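Local coordinates for putative oxidoreductase FAD-binding subunit (Sulfolobus tokodaii, PDB 4ZOH), which binds flavin-adenine dinucleotide and is probably the flavoprotein subunit of a molybdopterin-dependent dehydrogenase, passing electrons through its flavin, at residues A92-D97 with F174-L179; P86-T91 with A117-A122. One frame throughout, in Å; residues are numbered along the deposited sequence.

Contact 1 of 2, residues A92-D97 with F174-L179. With FAD (flavin-adenine dinucleotide), chain H.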
loop_
_atom_site.group_PDB
_atom_site.type_symbol
_atom_site.label_atom_id
_atom_site.label_comp_id
_atom_site.label_asym_id
_atom_site.label_seq_id
_atom_site.Cartn_x
_atom_site.Cartn_y
_atom_site.Cartn_z
ATOM N N ALA B 92 -26.606 -24.399 30.192
ATOM C CA ALA B 92 -25.432 -24.193 29.284
ATOM C C ALA B 92 -25.823 -23.407 28.039
ATOM O O ALA B 92 -25.062 -22.528 27.631
ATOM C CB ALA B 92 -24.831 -25.521 28.881
ATOM N N SER B 93 -27.016 -23.721 27.478
ATOM C CA SER B 93 -27.649 -23.025 26.339
ATOM C C SER B 93 -27.752 -21.522 26.461
ATOM O O SER B 93 -27.880 -20.800 25.450
ATOM C CB SER B 93 -29.089 -23.543 26.170
ATOM O OG SER B 93 -29.046 -24.831 25.561
ATOM N N ASN B 94 -27.936 -21.075 27.687
ATOM C CA ASN B 94 -28.083 -19.659 27.965
ATOM C C ASN B 94 -26.765 -18.899 28.038
ATOM O O ASN B 94 -26.781 -17.694 28.087
ATOM C CB ASN B 94 -28.769 -19.482 29.339
ATOM C CG ASN B 94 -30.253 -19.682 29.252
ATOM O OD1 ASN B 94 -30.990 -18.719 29.023
ATOM N ND2 ASN B 94 -30.698 -20.936 29.385
ATOM N N ILE B 95 -25.645 -19.595 28.135
ATOM C CA ILE B 95 -24.365 -18.911 28.378
ATOM C C ILE B 95 -23.985 -18.035 27.179
ATOM O O ILE B 95 -24.160 -18.438 26.017
ATOM C CB ILE B 95 -23.233 -19.901 28.693
ATOM C CG1 ILE B 95 -23.482 -20.544 30.041
ATOM C CG2 ILE B 95 -21.869 -19.181 28.710
ATOM C CD1 ILE B 95 -22.565 -21.758 30.324
ATOM N N GLY B 96 -23.551 -16.814 27.453
ATOM C CA GLY B 96 -23.063 -15.946 26.348
ATOM C C GLY B 96 -23.720 -16.014 24.975
ATOM O O GLY B 96 -24.937 -15.816 24.847
ATOM N N ASP B 97 -22.929 -16.250 23.922
ATOM C CA ASP B 97 -23.488 -16.247 22.558
ATOM C C ASP B 97 -22.944 -17.515 21.900
ATOM O O ASP B 97 -22.118 -18.193 22.544
ATOM C CB ASP B 97 -23.104 -14.941 21.849
ATOM C CG ASP B 97 -21.567 -14.777 21.714
ATOM O OD1 ASP B 97 -20.826 -15.746 21.336
ATOM O OD2 ASP B 97 -21.104 -13.678 21.977
ATOM N N PHE B 174 -37.890 -29.048 35.057
ATOM C CA PHE B 174 -36.772 -28.076 35.256
ATOM C C PHE B 174 -37.019 -26.831 34.428
ATOM O O PHE B 174 -37.832 -26.834 33.472
ATOM C CB PHE B 174 -35.362 -28.678 34.967
ATOM C CG PHE B 174 -35.240 -29.310 33.600
ATOM C CD1 PHE B 174 -34.877 -28.540 32.472
ATOM C CD2 PHE B 174 -35.498 -30.667 33.428
ATOM C CE1 PHE B 174 -34.814 -29.125 31.205
ATOM C CE2 PHE B 174 -35.438 -31.256 32.154
ATOM C CZ PHE B 174 -35.107 -30.485 31.041
ATOM N N SER B 175 -36.351 -25.765 34.830
ATOM C CA SER B 175 -36.364 -24.489 34.104
ATOM C C SER B 175 -35.145 -23.666 34.538
ATOM O O SER B 175 -34.808 -23.646 35.719
ATOM C CB SER B 175 -37.641 -23.695 34.392
ATOM O OG SER B 175 -37.705 -22.555 33.545
ATOM N N TYR B 176 -34.441 -23.037 33.574
ATOM C CA TYR B 176 -33.448 -22.003 33.932
ATOM C C TYR B 176 -34.037 -20.720 33.449
ATOM O O TYR B 176 -34.434 -20.639 32.287
ATOM C CB TYR B 176 -32.066 -22.268 33.306
ATOM C CG TYR B 176 -31.057 -21.232 33.755
ATOM C CD1 TYR B 176 -30.789 -21.052 35.105
ATOM C CD2 TYR B 176 -30.368 -20.422 32.821
ATOM C CE1 TYR B 176 -29.919 -20.082 35.538
ATOM C CE2 TYR B 176 -29.451 -19.457 33.259
ATOM C CZ TYR B 176 -29.237 -19.308 34.625
ATOM O OH TYR B 176 -28.372 -18.356 35.119
ATOM N N GLN B 177 -34.188 -19.755 34.353
ATOM C CA GLN B 177 -34.690 -18.393 34.002
ATOM C C GLN B 177 -33.502 -17.429 34.096
ATOM O O GLN B 177 -32.825 -17.374 35.111
ATOM C CB GLN B 177 -35.797 -17.939 34.982
ATOM C CG GLN B 177 -37.064 -18.823 34.944
ATOM C CD GLN B 177 -37.836 -18.681 33.641
ATOM O OE1 GLN B 177 -37.918 -17.596 33.065
ATOM N NE2 GLN B 177 -38.416 -19.776 33.168
ATOM N N LYS B 178 -33.245 -16.705 33.021
ATOM C CA LYS B 178 -32.126 -15.817 32.991
ATOM C C LYS B 178 -32.649 -14.454 32.652
ATOM O O LYS B 178 -33.179 -14.248 31.584
ATOM C CB LYS B 178 -31.116 -16.277 31.940
ATOM C CG LYS B 178 -29.800 -15.522 32.018
ATOM C CD LYS B 178 -28.791 -15.982 30.987
ATOM C CE LYS B 178 -27.546 -15.098 31.084
ATOM N NZ LYS B 178 -26.361 -15.678 30.424
ATOM N N LEU B 179 -32.466 -13.516 33.556
ATOM C CA LEU B 179 -32.831 -12.131 33.240
ATOM C C LEU B 179 -31.606 -11.428 32.643
ATOM O O LEU B 179 -30.474 -11.483 33.236
ATOM C CB LEU B 179 -33.355 -11.385 34.490
ATOM C CG LEU B 179 -33.659 -9.880 34.378
ATOM C CD1 LEU B 179 -34.713 -9.532 33.358
ATOM C CD2 LEU B 179 -34.057 -9.357 35.751
HETATM P PA FAD H . -10.597 -20.140 30.593
HETATM O O1A FAD H . -10.836 -18.713 30.232
HETATM O O2A FAD H . -9.678 -20.987 29.821
HETATM O O5B FAD H . -10.103 -20.227 32.073
HETATM C C5B FAD H . -10.776 -19.452 33.112
HETATM C C4B FAD H . -10.032 -19.719 34.534
HETATM O O4B FAD H . -9.995 -21.156 34.903
HETATM C C3B FAD H . -8.564 -19.341 34.379
HETATM O O3B FAD H . -8.120 -18.735 35.568
HETATM C C2B FAD H . -7.830 -20.668 34.074
HETATM O O2B FAD H . -6.448 -20.681 34.454
HETATM C C1B FAD H . -8.569 -21.631 34.938
HETATM N N9A FAD H . -8.921 -22.960 34.452
HETATM C C8A FAD H . -9.460 -23.310 33.286
HETATM N N7A FAD H . -9.711 -24.640 33.294
HETATM C C5A FAD H . -9.325 -25.118 34.501
HETATM C C6A FAD H . -9.351 -26.392 35.108
HETATM N N6A FAD H . -9.862 -27.403 34.411
HETATM N N1A FAD H . -8.865 -26.549 36.353
HETATM C C2A FAD H . -8.412 -25.497 37.084
HETATM N N3A FAD H . -8.370 -24.280 36.532
HETATM C C4A FAD H . -8.823 -24.056 35.246
HETATM N N1 FAD H . -20.323 -17.062 31.255
HETATM C C2 FAD H . -21.574 -17.252 31.834
HETATM O O2 FAD H . -21.681 -18.005 32.780
HETATM N N3 FAD H . -22.676 -16.612 31.350
HETATM C C4 FAD H . -22.577 -15.753 30.307
HETATM O O4 FAD H . -23.614 -15.237 29.880
HETATM C C4X FAD H . -21.310 -15.523 29.729
HETATM N N5 FAD H . -21.206 -14.656 28.663
HETATM C C5X FAD H . -19.914 -14.417 28.106
HETATM C C6 FAD H . -19.814 -13.491 27.073
HETATM C C7 FAD H . -18.568 -13.250 26.474
HETATM C C7M FAD H . -18.538 -12.214 25.328
HETATM C C8 FAD H . -17.419 -13.918 26.945
HETATM C C8M FAD H . -16.002 -13.679 26.357
HETATM C C9 FAD H . -17.511 -14.816 28.024
HETATM C C9A FAD H . -18.763 -15.079 28.587
HETATM N N10 FAD H . -18.907 -15.975 29.669
HETATM C C10 FAD H . -20.192 -16.180 30.208
HETATM C "C1'" FAD H . -17.775 -16.693 30.243
HETATM C "C2'" FAD H . -17.527 -18.023 29.507
HETATM O "O2'" FAD H . -18.568 -18.944 29.894
HETATM C "C3'" FAD H . -16.112 -18.605 29.780
HETATM O "O3'" FAD H . -15.923 -19.616 28.788
HETATM C "C4'" FAD H . -15.965 -19.233 31.157
HETATM O "O4'" FAD H . -16.359 -18.268 32.133
HETATM C "C5'" FAD H . -14.518 -19.691 31.439
HETATM O "O5'" FAD H . -14.389 -20.990 30.803
HETATM P P FAD H . -13.207 -21.256 29.794
HETATM O O1P FAD H . -13.166 -22.722 29.514
HETATM O O2P FAD H . -13.305 -20.348 28.628
HETATM O O3P FAD H . -12.012 -20.887 30.759
HETATM O O HOH W 1 -33.742 -21.285 29.681
#
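Lys-178 reaches out of its strand to share one ammonium group between protein backbone and flavin: NZ gives a hydrogen bond to Asn-94 O at 3.1 Å and another to FAD O4 at 2.8 Å. Its CG lies opposite the backbone N (chi1 -170°) and the chain stays extended beyond it, which carries NZ past the side chain of Asn-94, the two running in opposite directions. The ammonium sits above the carbonyl plane of Asn-94, 46° out of it. NZ also makes a salt bridge to Asp-118 and a hydrogen bond to Asp-185 O. Gly-96 N donates to the same FAD O4 at 2.9 Å, so two donors grip this flavin oxygen and would probably polarise the C4 carbonyl. The turn that follows helix 88-93, in the FAD-binding domain of the molybdopterin dehydrogenase family, here meets strand 173-179, outermost in its sheet within this chain; Ile-95, Gly-96 and Lys-178 line the flavin pocket. Gly-96 has positive phi, and a side chain would run into FAD N5. Asn-94 ND2 lies at the edge of the Tyr-176 ring, 3.5 Å from CD2, with amide and ring planes 78° apart. That ND2 bonds to Glu-90 O and to a water that donates to Tyr-176 O. A methionine in place of Lys-178 would probably leave Asp-118 without its cationic mate and FAD O4 one donor short.

Contact 2 of 2, residues P86-T91 with A117-A122; sequences PLLSET and ADYPAA. With FAD (flavin-adenine dinucleotide), chain H.
Thr-91 turns its methyl CG2 opposite the backbone N and its hydroxyl opposite the carbonyl carbon (chi1 -59°), presenting both branches to segment 117-122. CG2 lies 3.7 Å from Asp-118 O, while OG1 meets Ala-122 CB at 3.5 Å. The hydroxyl hydrogen-bonds to Leu-87 O at 2.7 Å, from above the carbonyl plane; Thr-91 N uses the same oxygen, and the hydroxyl bond holds the side chain in this rotation. Leu-87 CD2 packs on Ala-122 CB at 3.7 Å, and Leu-88 sends CD1 to Tyr-119 CD1 at 3.8 Å, the latter two side chains crossing at about a right angle. In this helix-to-helix packing of the FAD-binding domain, small Ala-122 brings its CA within 6.0 Å of that of Leu-88. The turn before helix 119-125 delivers Asp-118 to the flavin: its N donates to FAD O2 at 3.0 Å and OD2 accepts from FAD N3 at 3.1 Å, while OD1 is bonded to Tyr-176 OH. Tyr-119 OH bonds to His-77, and the side chain touches Ile-106 and Ser-109 of helix 106-112. Thr-91 packs on Tyr-176 of strand 173-179, Leu-87 and Ala-121 on Ala-192 of strand 189-198, setting both helices against these strands.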
loop_
_atom_site.group_PDB
_atom_site.type_symbol
_atom_site.label_atom_id
_atom_site.label_comp_id
_atom_site.label_asym_id
_atom_site.label_seq_id
_atom_site.Cartn_x
_atom_site.Cartn_y
_atom_site.Cartn_z
ATOM N N PRO B 86 -30.883 -33.059 32.446
ATOM C CA PRO B 86 -31.957 -32.253 32.992
ATOM C C PRO B 86 -31.402 -31.015 33.682
ATOM O O PRO B 86 -30.430 -31.129 34.410
ATOM C CB PRO B 86 -32.615 -33.221 34.000
ATOM C CG PRO B 86 -32.484 -34.561 33.321
ATOM C CD PRO B 86 -31.084 -34.501 32.733
ATOM N N LEU B 87 -32.034 -29.856 33.432
ATOM C CA LEU B 87 -31.570 -28.500 33.915
ATOM C C LEU B 87 -30.217 -27.974 33.330
ATOM O O LEU B 87 -30.135 -26.832 32.861
ATOM C CB LEU B 87 -31.549 -28.389 35.453
ATOM C CG LEU B 87 -31.185 -27.027 35.996
ATOM C CD1 LEU B 87 -32.200 -25.955 35.604
ATOM C CD2 LEU B 87 -31.014 -27.030 37.501
ATOM N N LEU B 88 -29.183 -28.793 33.446
ATOM C CA LEU B 88 -27.829 -28.402 33.136
ATOM C C LEU B 88 -27.650 -28.039 31.636
ATOM O O LEU B 88 -27.064 -27.016 31.316
ATOM C CB LEU B 88 -26.819 -29.490 33.600
ATOM C CG LEU B 88 -25.348 -28.968 33.526
ATOM C CD1 LEU B 88 -25.222 -27.778 34.474
ATOM C CD2 LEU B 88 -24.267 -30.008 33.854
ATOM N N SER B 89 -28.169 -28.877 30.753
ATOM C CA SER B 89 -28.124 -28.604 29.322
ATOM C C SER B 89 -28.813 -27.322 28.942
ATOM O O SER B 89 -28.278 -26.533 28.144
ATOM C CB SER B 89 -28.698 -29.740 28.526
ATOM O OG SER B 89 -27.877 -30.880 28.707
ATOM N N GLU B 90 -30.011 -27.116 29.486
ATOM C CA GLU B 90 -30.700 -25.879 29.183
ATOM C C GLU B 90 -29.927 -24.653 29.747
ATOM O O GLU B 90 -29.841 -23.628 29.082
ATOM C CB GLU B 90 -32.113 -25.933 29.690
ATOM C CG GLU B 90 -32.900 -24.635 29.550
ATOM C CD GLU B 90 -34.289 -24.773 30.129
ATOM O OE1 GLU B 90 -34.899 -25.829 29.870
ATOM O OE2 GLU B 90 -34.747 -23.864 30.844
ATOM N N THR B 91 -29.349 -24.783 30.937
ATOM C CA THR B 91 -28.567 -23.728 31.541
ATOM C C THR B 91 -27.352 -23.383 30.649
ATOM O O THR B 91 -27.114 -22.211 30.409
ATOM C CB THR B 91 -28.052 -24.134 32.940
ATOM O OG1 THR B 91 -29.187 -24.425 33.742
ATOM C CG2 THR B 91 -27.273 -22.999 33.612
ATOM N N ALA B 117 -22.199 -15.962 36.734
ATOM C CA ALA B 117 -22.217 -17.159 35.835
ATOM C C ALA B 117 -23.536 -17.909 35.844
ATOM O O ALA B 117 -24.259 -17.931 36.868
ATOM C CB ALA B 117 -21.091 -18.143 36.197
ATOM N N ASP B 118 -23.815 -18.600 34.743
ATOM C CA ASP B 118 -25.000 -19.448 34.665
ATOM C C ASP B 118 -24.880 -20.774 35.435
ATOM O O ASP B 118 -25.740 -21.061 36.307
ATOM C CB ASP B 118 -25.457 -19.619 33.219
ATOM C CG ASP B 118 -25.887 -18.318 32.624
ATOM O OD1 ASP B 118 -26.641 -17.581 33.355
ATOM O OD2 ASP B 118 -25.461 -17.998 31.451
ATOM N N TYR B 119 -23.801 -21.525 35.206
ATOM C CA TYR B 119 -23.748 -22.899 35.724
ATOM C C TYR B 119 -24.003 -23.011 37.244
ATOM O O TYR B 119 -24.688 -23.930 37.650
ATOM C CB TYR B 119 -22.438 -23.608 35.429
ATOM C CG TYR B 119 -22.222 -24.091 34.012
ATOM C CD1 TYR B 119 -23.200 -24.828 33.325
ATOM C CD2 TYR B 119 -20.973 -23.861 33.377
ATOM C CE1 TYR B 119 -22.947 -25.306 32.034
ATOM C CE2 TYR B 119 -20.707 -24.337 32.122
ATOM C CZ TYR B 119 -21.688 -25.052 31.452
ATOM O OH TYR B 119 -21.420 -25.440 30.169
ATOM N N PRO B 120 -23.408 -22.118 38.070
ATOM C CA PRO B 120 -23.502 -22.300 39.535
ATOM C C PRO B 120 -24.933 -22.338 40.058
ATOM O O PRO B 120 -25.182 -23.020 41.006
ATOM C CB PRO B 120 -22.776 -21.046 40.098
ATOM C CG PRO B 120 -21.785 -20.693 39.026
ATOM C CD PRO B 120 -22.558 -20.952 37.748
ATOM N N ALA B 121 -25.852 -21.627 39.423
ATOM C CA ALA B 121 -27.246 -21.739 39.818
ATOM C C ALA B 121 -27.750 -23.185 39.650
ATOM O O ALA B 121 -28.383 -23.706 40.561
ATOM C CB ALA B 121 -28.126 -20.755 39.091
ATOM N N ALA B 122 -27.491 -23.785 38.484
ATOM C CA ALA B 122 -27.834 -25.182 38.229
ATOM C C ALA B 122 -27.003 -26.127 39.093
ATOM O O ALA B 122 -27.546 -27.082 39.608
ATOM C CB ALA B 122 -27.741 -25.567 36.744
HETATM P PA FAD H . -10.597 -20.140 30.593
HETATM O O1A FAD H . -10.836 -18.713 30.232
HETATM O O2A FAD H . -9.678 -20.987 29.821
HETATM O O5B FAD H . -10.103 -20.227 32.073
HETATM C C5B FAD H . -10.776 -19.452 33.112
HETATM C C4B FAD H . -10.032 -19.719 34.534
HETATM O O4B FAD H . -9.995 -21.156 34.903
HETATM C C3B FAD H . -8.564 -19.341 34.379
HETATM O O3B FAD H . -8.120 -18.735 35.568
HETATM C C2B FAD H . -7.830 -20.668 34.074
HETATM O O2B FAD H . -6.448 -20.681 34.454
HETATM C C1B FAD H . -8.569 -21.631 34.938
HETATM N N9A FAD H . -8.921 -22.960 34.452
HETATM C C8A FAD H . -9.460 -23.310 33.286
HETATM N N7A FAD H . -9.711 -24.640 33.294
HETATM C C5A FAD H . -9.325 -25.118 34.501
HETATM C C6A FAD H . -9.351 -26.392 35.108
HETATM N N6A FAD H . -9.862 -27.403 34.411
HETATM N N1A FAD H . -8.865 -26.549 36.353
HETATM C C2A FAD H . -8.412 -25.497 37.084
HETATM N N3A FAD H . -8.370 -24.280 36.532
HETATM C C4A FAD H . -8.823 -24.056 35.246
HETATM N N1 FAD H . -20.323 -17.062 31.255
HETATM C C2 FAD H . -21.574 -17.252 31.834
HETATM O O2 FAD H . -21.681 -18.005 32.780
HETATM N N3 FAD H . -22.676 -16.612 31.350
HETATM C C4 FAD H . -22.577 -15.753 30.307
HETATM O O4 FAD H . -23.614 -15.237 29.880
HETATM C C4X FAD H . -21.310 -15.523 29.729
HETATM N N5 FAD H . -21.206 -14.656 28.663
HETATM C C5X FAD H . -19.914 -14.417 28.106
HETATM C C6 FAD H . -19.814 -13.491 27.073
HETATM C C7 FAD H . -18.568 -13.250 26.474
HETATM C C7M FAD H . -18.538 -12.214 25.328
HETATM C C8 FAD H . -17.419 -13.918 26.945
HETATM C C8M FAD H . -16.002 -13.679 26.357
HETATM C C9 FAD H . -17.511 -14.816 28.024
HETATM C C9A FAD H . -18.763 -15.079 28.587
HETATM N N10 FAD H . -18.907 -15.975 29.669
HETATM C C10 FAD H . -20.192 -16.180 30.208
HETATM C "C1'" FAD H . -17.775 -16.693 30.243
HETATM C "C2'" FAD H . -17.527 -18.023 29.507
HETATM O "O2'" FAD H . -18.568 -18.944 29.894
HETATM C "C3'" FAD H . -16.112 -18.605 29.780
HETATM O "O3'" FAD H . -15.923 -19.616 28.788
HETATM C "C4'" FAD H . -15.965 -19.233 31.157
HETATM O "O4'" FAD H . -16.359 -18.268 32.133
HETATM C "C5'" FAD H . -14.518 -19.691 31.439
HETATM O "O5'" FAD H . -14.389 -20.990 30.803
HETATM P P FAD H . -13.207 -21.256 29.794
HETATM O O1P FAD H . -13.166 -22.722 29.514
HETATM O O2P FAD H . -13.305 -20.348 28.628
HETATM O O3P FAD H . -12.012 -20.887 30.759
#

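Helix 88-93 runs through both contacts, whose centres are about 7 Å apart, and Asp-118 is where they join. One carboxylate oxygen, OD1, lies 2.6 Å from Tyr-176 OH in a probable hydrogen bond; the other, OD2, makes a salt bridge of 2.7 Å with Lys-178 NZ, so Tyr-176 and Lys-178 of the strand in contact 1 probably orient the aspartate that contact 2 offers to the flavin. Together they bind one edge of the pyrimidine ring: contact 1 supplies the donors to O4, contact 2 the partners of N3 and O2. Away from the cofactor, the Phe-174 ring packs on the backbone of Leu-87, CG to N 3.3 Å.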